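Local coordinates for ferritin like protein (Caulobacter vibrioides, PDB 3HL1) that is of unknown function but has a helical, ferritin-like architecture and probably binds metal, at residues P72-P77 with G275-L280; A267-D272 with G302-C307. One frame throughout, in Å; residues are numbered along the deposited sequence.

Contact 1 (P72-P77 with G275-L280); sequences PTLSAP and GFLDIL
Leu74, in the extended loop that follows helix 42-67, pushes its CD1 methyl into the shallow dip between Leu277 and Leu280, three residues apart on helix 261-283. Leu280 CD1 is the nearer wall of the dip, 3.7 Å from Leu74 CD1, with Leu280 CB 4.0 Å from the same methyl, and Leu277 CD2 forms the neighbouring wall, 4.1 Å from Leu74 CD1. Leu277 answers with a bump of its own. With CG anti to the carbonyl carbon (chi1 -63°) its branch point faces the loop, and the two methyls diverge from it, CD2 to Leu74 and CD1 over the flat face of the Ser75-Ala76 peptide. There Leu277 CD1 lies 3.4 Å from both Ser75 C and Ala76 N, while Ala76 CB borders it more loosely at 4.3 Å. The two leucines thus interlock, with the nearest CA pair of the segments, Leu74 and Leu277, 6.2 Å apart. Leu280 is backed within its own helix by Phe276, its CG resting over one ring face toward the rim, and Phe276 in turn leans on Leu300 of helix 292-309. Across the loop, Leu74 also touches Ile19 and Leu23 of helix 8-35, so it joins the long-helix body of this ferritin-like protein to the C-terminal helices. Two hydrogen bonds to residues beyond the segments steady the loop: Thr73 O accepts from Gln16 NE2, and Leu74 N bonds OD1 of Asn281, which follows Leu280 on helix 261-283. Between the segments themselves methyl groups meet methyl groups and a peptide face, which implies that apolar fit and the burial of Leu74 and Leu277 hold loop and helix together, with the bond from Leu74 N to Asn281 adding direction.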
# COMPACT_ATOMS: atom_id res chain seq x y z
N PRO A 72 -3.86 -6.53 -12.83
CA PRO A 72 -3.05 -5.31 -12.64
C PRO A 72 -1.54 -5.52 -12.92
O PRO A 72 -1.00 -6.64 -12.84
CB PRO A 72 -3.23 -4.97 -11.17
CG PRO A 72 -4.28 -5.87 -10.64
CD PRO A 72 -4.37 -7.05 -11.54
N THR A 73 -0.87 -4.43 -13.17
CA THR A 73 0.57 -4.47 -13.39
C THR A 73 1.22 -3.51 -12.44
O THR A 73 0.68 -2.46 -12.13
CB THR A 73 0.91 -4.04 -14.82
OG1 THR A 73 0.29 -2.78 -15.04
CG2 THR A 73 0.33 -4.93 -15.76
N LEU A 74 2.37 -3.86 -11.93
CA LEU A 74 3.04 -3.03 -10.97
C LEU A 74 4.32 -2.45 -11.52
O LEU A 74 5.09 -3.15 -12.18
CB LEU A 74 3.42 -3.83 -9.75
CG LEU A 74 2.28 -4.39 -8.89
CD1 LEU A 74 3.01 -5.23 -7.79
CD2 LEU A 74 1.37 -3.39 -8.32
N SER A 75 4.57 -1.21 -11.20
CA SER A 75 5.86 -0.61 -11.51
C SER A 75 6.36 0.11 -10.28
O SER A 75 5.61 0.35 -9.34
CB SER A 75 5.76 0.29 -12.74
OG SER A 75 4.73 1.18 -12.64
N ALA A 76 7.64 0.46 -10.26
CA ALA A 76 8.23 1.09 -9.09
C ALA A 76 7.57 2.45 -8.77
O ALA A 76 7.42 3.31 -9.65
CB ALA A 76 9.78 1.21 -9.26
N PRO A 77 7.12 2.65 -7.52
CA PRO A 77 6.53 3.90 -7.11
C PRO A 77 7.61 4.99 -7.00
O PRO A 77 8.83 4.67 -6.85
CB PRO A 77 5.96 3.57 -5.72
CG PRO A 77 6.08 2.12 -5.55
CD PRO A 77 7.21 1.71 -6.37
N GLY A 275 13.11 -6.90 -9.89
CA GLY A 275 12.91 -8.31 -10.04
C GLY A 275 11.73 -8.81 -9.29
O GLY A 275 11.02 -9.66 -9.77
N PHE A 276 11.52 -8.30 -8.09
CA PHE A 276 10.41 -8.70 -7.28
C PHE A 276 9.04 -8.25 -7.89
O PHE A 276 8.07 -9.03 -7.88
CB PHE A 276 10.59 -8.20 -5.89
CG PHE A 276 9.47 -8.54 -4.99
CD1 PHE A 276 9.27 -9.85 -4.62
CD2 PHE A 276 8.62 -7.56 -4.53
CE1 PHE A 276 8.22 -10.18 -3.80
CE2 PHE A 276 7.58 -7.88 -3.71
CZ PHE A 276 7.39 -9.19 -3.33
N LEU A 277 8.99 -7.03 -8.41
CA LEU A 277 7.82 -6.58 -9.18
C LEU A 277 7.58 -7.45 -10.45
O LEU A 277 6.43 -7.76 -10.73
CB LEU A 277 7.93 -5.06 -9.52
CG LEU A 277 7.94 -4.02 -8.36
CD1 LEU A 277 7.79 -2.61 -8.89
CD2 LEU A 277 6.93 -4.34 -7.25
N ASP A 278 8.62 -7.83 -11.19
CA ASP A 278 8.46 -8.78 -12.30
C ASP A 278 7.80 -10.09 -11.82
O ASP A 278 6.93 -10.60 -12.51
CB ASP A 278 9.76 -9.17 -13.02
CG ASP A 278 10.38 -8.03 -13.81
OD1 ASP A 278 9.71 -7.03 -14.18
OD2 ASP A 278 11.60 -8.10 -14.01
N ILE A 279 8.25 -10.64 -10.67
CA ILE A 279 7.69 -11.87 -10.11
C ILE A 279 6.19 -11.60 -9.85
O ILE A 279 5.32 -12.39 -10.27
CB ILE A 279 8.43 -12.35 -8.82
CG1 ILE A 279 9.80 -12.98 -9.22
CG2 ILE A 279 7.64 -13.38 -8.01
CD1 ILE A 279 10.76 -13.10 -8.08
N LEU A 280 5.88 -10.50 -9.16
CA LEU A 280 4.48 -10.20 -8.86
C LEU A 280 3.63 -10.00 -10.08
O LEU A 280 2.46 -10.43 -10.05
CB LEU A 280 4.32 -9.04 -7.86
CG LEU A 280 4.82 -9.20 -6.42
CD1 LEU A 280 4.81 -7.80 -5.76
CD2 LEU A 280 3.95 -10.18 -5.64

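Contact 2 (A267-D272 with G302-C307); sequences ARLIAD and GDILSC
Leu269 and Asp303, the closest CA pair of the two segments, meet across an antiparallel helix pair, the C-terminal hairpin of helices 261-283 and 292-309, whose axes here run 9.2 Å apart at 159°. The apolar part of the interface is a three-residue cluster. Leu269, with its CG opposite the backbone N (chi1 174°), reaches over to the second helix; CD1 packs 3.8 Å from Ile304 CG1, and CD2 meets Cys307 SG at 4.1 Å, one turn farther on. Leu269 CD1 also covers the aliphatic base of Asp303. Ile304 carries the packing onward to Leu30 and Tyr34 of helix 8-35.

The ionic part is a network of Arg268, Asp272 and Asp303. Asp303 is buried, and Arg268 probably offsets its charge. Asp272 comes close to the same carboxylate, but the spacing modelled between the two acids is doubtful; Lys299 adds a long, weak ion pair to Asp272. The extended chain of Arg268 delivers NE to Asp303 OD1 in a salt-bridging hydrogen bond of 2.9 Å, nearly straight at the hydrogen: OD1 lies in the guanidinium plane, while NE sits well above the plane of the carboxylate.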
# COMPACT_ATOMS: atom_id res chain seq x y z
N ALA A 267 21.84 0.39 -5.33
CA ALA A 267 21.70 -0.21 -6.64
C ALA A 267 21.18 -1.63 -6.52
O ALA A 267 20.38 -2.05 -7.34
CB ALA A 267 22.98 -0.19 -7.40
N ARG A 268 21.68 -2.36 -5.52
CA ARG A 268 21.21 -3.73 -5.30
C ARG A 268 19.71 -3.77 -4.95
O ARG A 268 18.96 -4.62 -5.46
CB ARG A 268 22.08 -4.39 -4.26
CG ARG A 268 21.46 -5.58 -3.69
CD ARG A 268 22.32 -6.24 -2.69
NE ARG A 268 21.69 -7.53 -2.48
CZ ARG A 268 22.10 -8.69 -2.98
NH1 ARG A 268 23.25 -8.79 -3.68
NH2 ARG A 268 21.36 -9.77 -2.72
N LEU A 269 19.27 -2.85 -4.13
CA LEU A 269 17.87 -2.74 -3.80
C LEU A 269 16.99 -2.41 -5.00
O LEU A 269 15.97 -3.02 -5.18
CB LEU A 269 17.66 -1.71 -2.67
CG LEU A 269 16.21 -1.33 -2.27
CD1 LEU A 269 15.44 -2.66 -1.93
CD2 LEU A 269 16.26 -0.38 -1.10
N ILE A 270 17.41 -1.45 -5.81
CA ILE A 270 16.72 -1.11 -7.04
C ILE A 270 16.57 -2.32 -7.96
O ILE A 270 15.48 -2.60 -8.42
CB ILE A 270 17.41 0.04 -7.74
CG1 ILE A 270 17.35 1.32 -6.89
CG2 ILE A 270 16.79 0.33 -9.16
CD1 ILE A 270 18.37 2.41 -7.30
N ALA A 271 17.64 -3.07 -8.19
CA ALA A 271 17.60 -4.24 -8.98
C ALA A 271 16.68 -5.33 -8.39
O ALA A 271 15.81 -5.90 -9.09
CB ALA A 271 19.02 -4.80 -9.17
N ASP A 272 16.88 -5.66 -7.12
CA ASP A 272 16.08 -6.73 -6.48
C ASP A 272 14.59 -6.34 -6.43
O ASP A 272 13.71 -7.17 -6.67
CB ASP A 272 16.58 -7.04 -5.05
CG ASP A 272 17.90 -7.77 -5.01
OD1 ASP A 272 18.34 -8.28 -6.06
OD2 ASP A 272 18.53 -7.80 -3.92
N GLY A 302 16.55 -7.55 3.79
CA GLY A 302 17.99 -7.49 3.97
C GLY A 302 18.66 -6.39 3.17
O GLY A 302 19.57 -5.70 3.66
N ASP A 303 18.22 -6.19 1.93
CA ASP A 303 18.69 -5.09 1.09
C ASP A 303 18.40 -3.68 1.65
O ASP A 303 19.24 -2.76 1.57
CB ASP A 303 17.99 -5.10 -0.28
CG ASP A 303 18.37 -6.26 -1.15
OD1 ASP A 303 19.35 -6.95 -0.87
OD2 ASP A 303 17.62 -6.53 -2.10
N ILE A 304 17.20 -3.51 2.18
CA ILE A 304 16.76 -2.23 2.77
C ILE A 304 17.56 -1.94 4.04
O ILE A 304 18.06 -0.83 4.27
CB ILE A 304 15.23 -2.25 3.06
CG1 ILE A 304 14.48 -2.49 1.77
CG2 ILE A 304 14.79 -0.94 3.71
CD1 ILE A 304 12.97 -2.90 1.95
N LEU A 305 17.69 -2.94 4.89
CA LEU A 305 18.49 -2.77 6.12
C LEU A 305 19.94 -2.44 5.79
O LEU A 305 20.59 -1.62 6.44
CB LEU A 305 18.45 -4.02 6.96
CG LEU A 305 19.26 -4.04 8.26
CD1 LEU A 305 18.87 -2.89 9.16
CD2 LEU A 305 19.02 -5.37 8.95
N SER A 306 20.45 -3.07 4.75
CA SER A 306 21.85 -2.89 4.42
C SER A 306 22.11 -1.44 3.95
O SER A 306 23.12 -0.85 4.34
CB SER A 306 22.31 -3.94 3.41
OG SER A 306 23.49 -3.48 2.82
N CYS A 307 21.18 -0.83 3.23
CA CYS A 307 21.27 0.60 2.90
C CYS A 307 21.42 1.46 4.13
O CYS A 307 22.36 2.24 4.25
CB CYS A 307 20.06 1.08 2.10
SG CYS A 307 19.96 0.44 0.41

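Overall arrangement
Both contacts draw on helix 261-283, and their segments on it, 267-272 and 275-280, follow closely in sequence; the contact centres lie about 16 Å apart. Contact 1 is the more central, about 13 Å from the centre of the chain to its own centre, against about 19 Å for contact 2. One helix thus has two successive partners: its 275-280 part meets a loop of the main body mainly through apolar side chains, and its 267-272 part pairs with helix 292-309 through mixed apolar and ionic groups. Leu300, touched by Phe276 and also by Leu269 and Asp272, bridges the two neighbourhoods, and helix 8-35 borders both.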